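Local coordinates for uncharacterized protein (Listeria monocytogenes, PDB 3MAB) that is of unknown function but carries a TfoX C-terminal domain, a small all-helical fold related to the helix-hairpin-helix families, at residues Q18-A23 against K37-R42; V29-V34 against Y56-A61. The protein carries 2 engineered substitutions. All blocks are in the same frame, centred on the assembly; numbering follows the deposited sequence.

Contact 1: Q18-A23 against K37-R42; sequences QDLIKA and KEAFLR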
# COMPACT_ATOMS: atom_id res chain seq x y z
N GLN B 18 8.79 4.89 -12.19
CA GLN B 18 9.79 5.09 -13.24
C GLN B 18 11.17 4.73 -12.71
O GLN B 18 11.96 4.12 -13.40
CB GLN B 18 9.77 6.53 -13.76
CG GLN B 18 8.56 6.84 -14.51
CD GLN B 18 8.37 8.32 -14.78
OE1 GLN B 18 8.82 9.21 -14.02
NE2 GLN B 18 7.66 8.60 -15.86
N ASP B 19 11.46 5.12 -11.48
CA ASP B 19 12.80 4.80 -10.89
C ASP B 19 13.00 3.29 -10.72
O ASP B 19 14.07 2.77 -11.03
CB ASP B 19 13.00 5.51 -9.53
CG ASP B 19 13.12 7.03 -9.68
OD1 ASP B 19 13.44 7.54 -10.79
OD2 ASP B 19 12.90 7.71 -8.65
N LEU B 20 11.93 2.61 -10.30
CA LEU B 20 12.00 1.18 -10.18
C LEU B 20 12.28 0.54 -11.56
O LEU B 20 13.13 -0.30 -11.69
CB LEU B 20 10.73 0.63 -9.58
CG LEU B 20 10.59 0.77 -8.06
CD1 LEU B 20 9.14 0.47 -7.71
CD2 LEU B 20 11.55 -0.15 -7.29
N ILE B 21 11.53 0.93 -12.58
CA ILE B 21 11.71 0.37 -13.91
C ILE B 21 13.09 0.61 -14.43
O ILE B 21 13.72 -0.29 -14.97
CB ILE B 21 10.63 0.94 -14.84
CG1 ILE B 21 9.26 0.43 -14.46
CG2 ILE B 21 11.00 0.61 -16.30
CD1 ILE B 21 8.10 1.19 -15.12
N LYS B 22 13.57 1.81 -14.25
CA LYS B 22 14.90 2.15 -14.68
C LYS B 22 15.94 1.26 -14.01
O LYS B 22 16.96 0.89 -14.64
CB LYS B 22 15.21 3.61 -14.40
CG LYS B 22 14.50 4.60 -15.29
CD LYS B 22 15.02 5.99 -14.99
CE LYS B 22 13.94 6.99 -14.76
NZ LYS B 22 13.55 7.62 -16.05
N ALA B 23 15.67 0.88 -12.78
CA ALA B 23 16.52 -0.07 -12.05
C ALA B 23 16.23 -1.53 -12.34
O ALA B 23 16.90 -2.38 -11.75
CB ALA B 23 16.44 0.17 -10.57
N LYS B 37 14.58 -3.58 0.53
CA LYS B 37 15.95 -3.14 0.72
C LYS B 37 16.75 -3.24 -0.58
O LYS B 37 17.48 -2.31 -0.96
CB LYS B 37 16.64 -3.92 1.82
CG LYS B 37 16.06 -3.60 3.22
CD LYS B 37 16.87 -4.43 4.25
CE LYS B 37 16.29 -4.31 5.65
NZ LYS B 37 16.58 -5.53 6.49
N GLU B 38 16.62 -4.37 -1.27
CA GLU B 38 17.32 -4.52 -2.56
C GLU B 38 16.77 -3.48 -3.58
O GLU B 38 17.53 -2.85 -4.28
CB GLU B 38 17.17 -5.92 -3.13
CG GLU B 38 17.87 -5.98 -4.50
CD GLU B 38 17.99 -7.33 -5.13
OE1 GLU B 38 18.01 -8.38 -4.46
OE2 GLU B 38 18.08 -7.35 -6.40
N ALA B 39 15.46 -3.32 -3.65
CA ALA B 39 14.90 -2.36 -4.61
C ALA B 39 15.41 -0.95 -4.31
O ALA B 39 15.82 -0.21 -5.21
CB ALA B 39 13.40 -2.44 -4.59
N PHE B 40 15.43 -0.59 -3.04
CA PHE B 40 15.94 0.70 -2.62
C PHE B 40 17.40 0.86 -3.03
O PHE B 40 17.75 1.89 -3.56
CB PHE B 40 15.80 0.93 -1.11
CG PHE B 40 16.30 2.25 -0.67
CD1 PHE B 40 15.46 3.33 -0.70
CD2 PHE B 40 17.60 2.45 -0.24
CE1 PHE B 40 15.89 4.57 -0.36
CE2 PHE B 40 18.01 3.73 0.12
CZ PHE B 40 17.14 4.77 0.06
N LEU B 41 18.24 -0.15 -2.80
CA LEU B 41 19.66 -0.05 -3.13
C LEU B 41 19.82 0.22 -4.64
O LEU B 41 20.71 0.95 -5.09
CB LEU B 41 20.42 -1.31 -2.73
CG LEU B 41 20.76 -1.42 -1.26
CD1 LEU B 41 21.37 -2.75 -1.01
CD2 LEU B 41 21.66 -0.28 -0.75
N ARG B 42 19.01 -0.48 -5.42
CA ARG B 42 19.09 -0.34 -6.88
C ARG B 42 18.75 1.10 -7.33
O ARG B 42 19.38 1.58 -8.25
CB ARG B 42 18.25 -1.42 -7.57
CG ARG B 42 18.95 -2.72 -7.42
CD ARG B 42 18.25 -4.00 -7.68
NE ARG B 42 17.88 -4.12 -9.06
CZ ARG B 42 17.33 -5.20 -9.63
NH1 ARG B 42 17.17 -6.33 -8.97
NH2 ARG B 42 16.94 -5.14 -10.90
O HOH W 1 19.67 -2.36 -10.85
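Ala23 and Arg42 bring the two backbones closest, with CA atoms 5.8 Å apart, and Leu20 CA lies 7.2 Å from Ala39 CA. This is a helix-helix contact in the TfoX C-terminal domain, where the end of helix 14-22 meets the middle of helix 28-46. Leu20 CD2 rests on Ala39 CB at 4.0 Å, and Ile25 also touches both side chains. Nearer the end of helix 14-22, Ala23 CB packs on Arg42 CB at 3.8 Å. Ala23 is the first residue past the helix, and its carbonyl is taken by Arg42. A bend at chi3 (66°) turns the guanidinium so that Arg42 NH2 reaches Ala23 O at 2.9 Å. The N-H points fairly straight (155°) at a lone pair in the carbonyl plane, and the oxygen sits at the guanidinium edge. The positive charge would suit this helix C-terminus. Arg42 NE adds a weak bond to the same oxygen. Within helix 28-46, Arg42 NH1 forms a salt bridge with Glu38 OE2, meeting it on the anti side, tilted somewhat out of the carboxylate plane. These bonds hold the flat group in place. One water donates to Ala23 O at 2.9 Å and accepts from Arg42 NE at 3.1 Å.

Contact 2: V29-V34 against Y56-A61; sequences VELKDV and YALEGA. Engineered in segment 29-34: Val29 (natural residue Gly).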
# COMPACT_ATOMS: atom_id res chain seq x y z
N VAL B 29 5.34 -8.22 -8.99
CA VAL B 29 5.95 -9.55 -8.67
C VAL B 29 7.47 -9.41 -8.55
O VAL B 29 8.09 -9.90 -7.59
CB VAL B 29 5.56 -10.67 -9.72
CG1 VAL B 29 4.05 -11.03 -9.67
CG2 VAL B 29 5.95 -10.30 -11.06
N GLU B 30 8.04 -8.63 -9.47
CA GLU B 30 9.48 -8.39 -9.41
C GLU B 30 9.91 -7.61 -8.15
O GLU B 30 10.93 -7.93 -7.52
CB GLU B 30 9.94 -7.66 -10.67
CG GLU B 30 10.00 -8.56 -11.93
CD GLU B 30 10.30 -7.85 -13.20
OE1 GLU B 30 11.03 -6.81 -13.22
OE2 GLU B 30 9.81 -8.36 -14.23
N LEU B 31 9.10 -6.65 -7.74
CA LEU B 31 9.34 -5.95 -6.49
C LEU B 31 9.26 -6.84 -5.29
O LEU B 31 10.14 -6.79 -4.42
CB LEU B 31 8.45 -4.72 -6.32
CG LEU B 31 8.54 -3.93 -5.02
CD1 LEU B 31 9.87 -3.34 -4.81
CD2 LEU B 31 7.49 -2.84 -5.00
N LYS B 32 8.21 -7.67 -5.19
CA LYS B 32 8.09 -8.57 -4.06
C LYS B 32 9.29 -9.50 -4.03
O LYS B 32 9.82 -9.76 -2.92
CB LYS B 32 6.80 -9.37 -4.15
CG LYS B 32 6.59 -10.31 -2.91
CD LYS B 32 5.31 -11.05 -2.98
CE LYS B 32 5.25 -12.07 -1.83
NZ LYS B 32 6.23 -13.21 -2.05
N ASP B 33 9.66 -10.02 -5.20
CA ASP B 33 10.73 -11.04 -5.32
C ASP B 33 12.05 -10.48 -4.77
O ASP B 33 12.87 -11.21 -4.16
CB ASP B 33 11.03 -11.44 -6.79
CG ASP B 33 10.01 -12.36 -7.47
OD1 ASP B 33 10.05 -12.45 -8.73
OD2 ASP B 33 9.25 -13.02 -6.81
N VAL B 34 12.35 -9.22 -5.03
CA VAL B 34 13.61 -8.67 -4.52
C VAL B 34 13.50 -8.01 -3.15
O VAL B 34 14.49 -7.97 -2.40
CB VAL B 34 14.27 -7.71 -5.49
CG1 VAL B 34 14.53 -8.38 -6.85
CG2 VAL B 34 13.52 -6.45 -5.67
N TYR B 56 10.41 3.34 3.03
CA TYR B 56 9.12 3.04 3.62
C TYR B 56 8.07 2.74 2.56
O TYR B 56 7.27 1.79 2.75
CB TYR B 56 8.65 4.22 4.49
CG TYR B 56 9.24 4.37 5.89
CD1 TYR B 56 9.95 3.37 6.51
CD2 TYR B 56 8.97 5.52 6.61
CE1 TYR B 56 10.49 3.54 7.81
CE2 TYR B 56 9.52 5.68 7.92
CZ TYR B 56 10.23 4.67 8.46
OH TYR B 56 10.70 4.89 9.74
N ALA B 57 8.01 3.54 1.49
CA ALA B 57 7.04 3.32 0.42
C ALA B 57 7.17 1.95 -0.20
O ALA B 57 6.18 1.25 -0.42
CB ALA B 57 7.18 4.40 -0.67
N LEU B 58 8.40 1.53 -0.43
CA LEU B 58 8.69 0.27 -1.05
C LEU B 58 8.29 -0.89 -0.14
O LEU B 58 7.70 -1.87 -0.59
CB LEU B 58 10.16 0.15 -1.44
CG LEU B 58 10.57 1.06 -2.56
CD1 LEU B 58 12.08 1.05 -2.70
CD2 LEU B 58 10.00 0.64 -3.90
N GLU B 59 8.60 -0.80 1.16
CA GLU B 59 8.21 -1.88 2.08
C GLU B 59 6.72 -1.95 2.22
O GLU B 59 6.14 -3.04 2.24
CB GLU B 59 8.86 -1.71 3.46
CG GLU B 59 8.55 -2.78 4.47
CD GLU B 59 9.02 -4.16 4.10
OE1 GLU B 59 10.01 -4.26 3.35
OE2 GLU B 59 8.48 -5.17 4.60
N GLY B 60 6.06 -0.80 2.31
CA GLY B 60 4.61 -0.77 2.36
C GLY B 60 4.03 -1.39 1.08
O GLY B 60 3.10 -2.18 1.14
N ALA B 61 4.60 -1.08 -0.06
CA ALA B 61 4.13 -1.70 -1.32
C ALA B 61 4.23 -3.23 -1.28
O ALA B 61 3.27 -3.94 -1.64
CB ALA B 61 4.90 -1.12 -2.52
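This is a small, buried apolar contact between helix 28-46 and helix 52-63, near the centre of the chain. Leu31 carries one side of it; Leu58 and Ala61 carry the other. The backbones stay well apart, with Leu31 CA 8.3 Å from Leu58 CA, and no hydrogen bond crosses between the segments. The gap is bridged mainly by the length of the leucines. Leu31 points at the other helix, with CG anti to the backbone N (chi1 176°), and each branch of its fork has its own partner. Leu31 CD1 meets Leu58 CD2 at 4.1 Å. Leu31 CD2 meets Ala61 CB at 4.0 Å. Leu58 and Ala61 lie three residues apart, close to one turn, and the fork touches both. The Leu31 and Leu58 side chains cross at about a right angle, so they meet through methyl ends and do not lie alongside each other. The CA-CB bond of Leu58 runs past the other helix, and it is its CD2 branch that reaches Leu31. Ala61 offers just its methyl.

Neighbouring residues extend the packing. Ile12 touches Leu31 and Ala61, and Leu20 and Phe40 touch Leu58. Next to Leu58, Glu59 has both carboxylate oxygens hydrogen-bonded, OE1 to Ser36 and OE2 to Gln63. Leucine and alanine methyls packed between helix 28-46 and helix 52-63 are consistent with the compact all-helical core of a TfoX C-terminal domain, in the helix-hairpin-helix clan.

The centres of contacts 1 and 2 are about 10 Å apart, and both use helix 28-46. Contact 2 uses residues 29-34 near its start, and contact 1 uses residues 37-42 further along. Contact 1 pairs it with helix 14-22, contact 2 with helix 52-63. In chain order the segments run 18-23, 29-34, 37-42, 56-61, so the two contacts interleave. They also touch: Ala39 CB lies 3.7 Å from Leu31 CD1, and Leu20 CD2 lies 3.8 Å from Leu58 CD2. Helix 28-46 thus joins the other two helices in one continuous core. Contact 1 is partly buried and ends in polar bonds around Arg42, while contact 2 is buried and apolar.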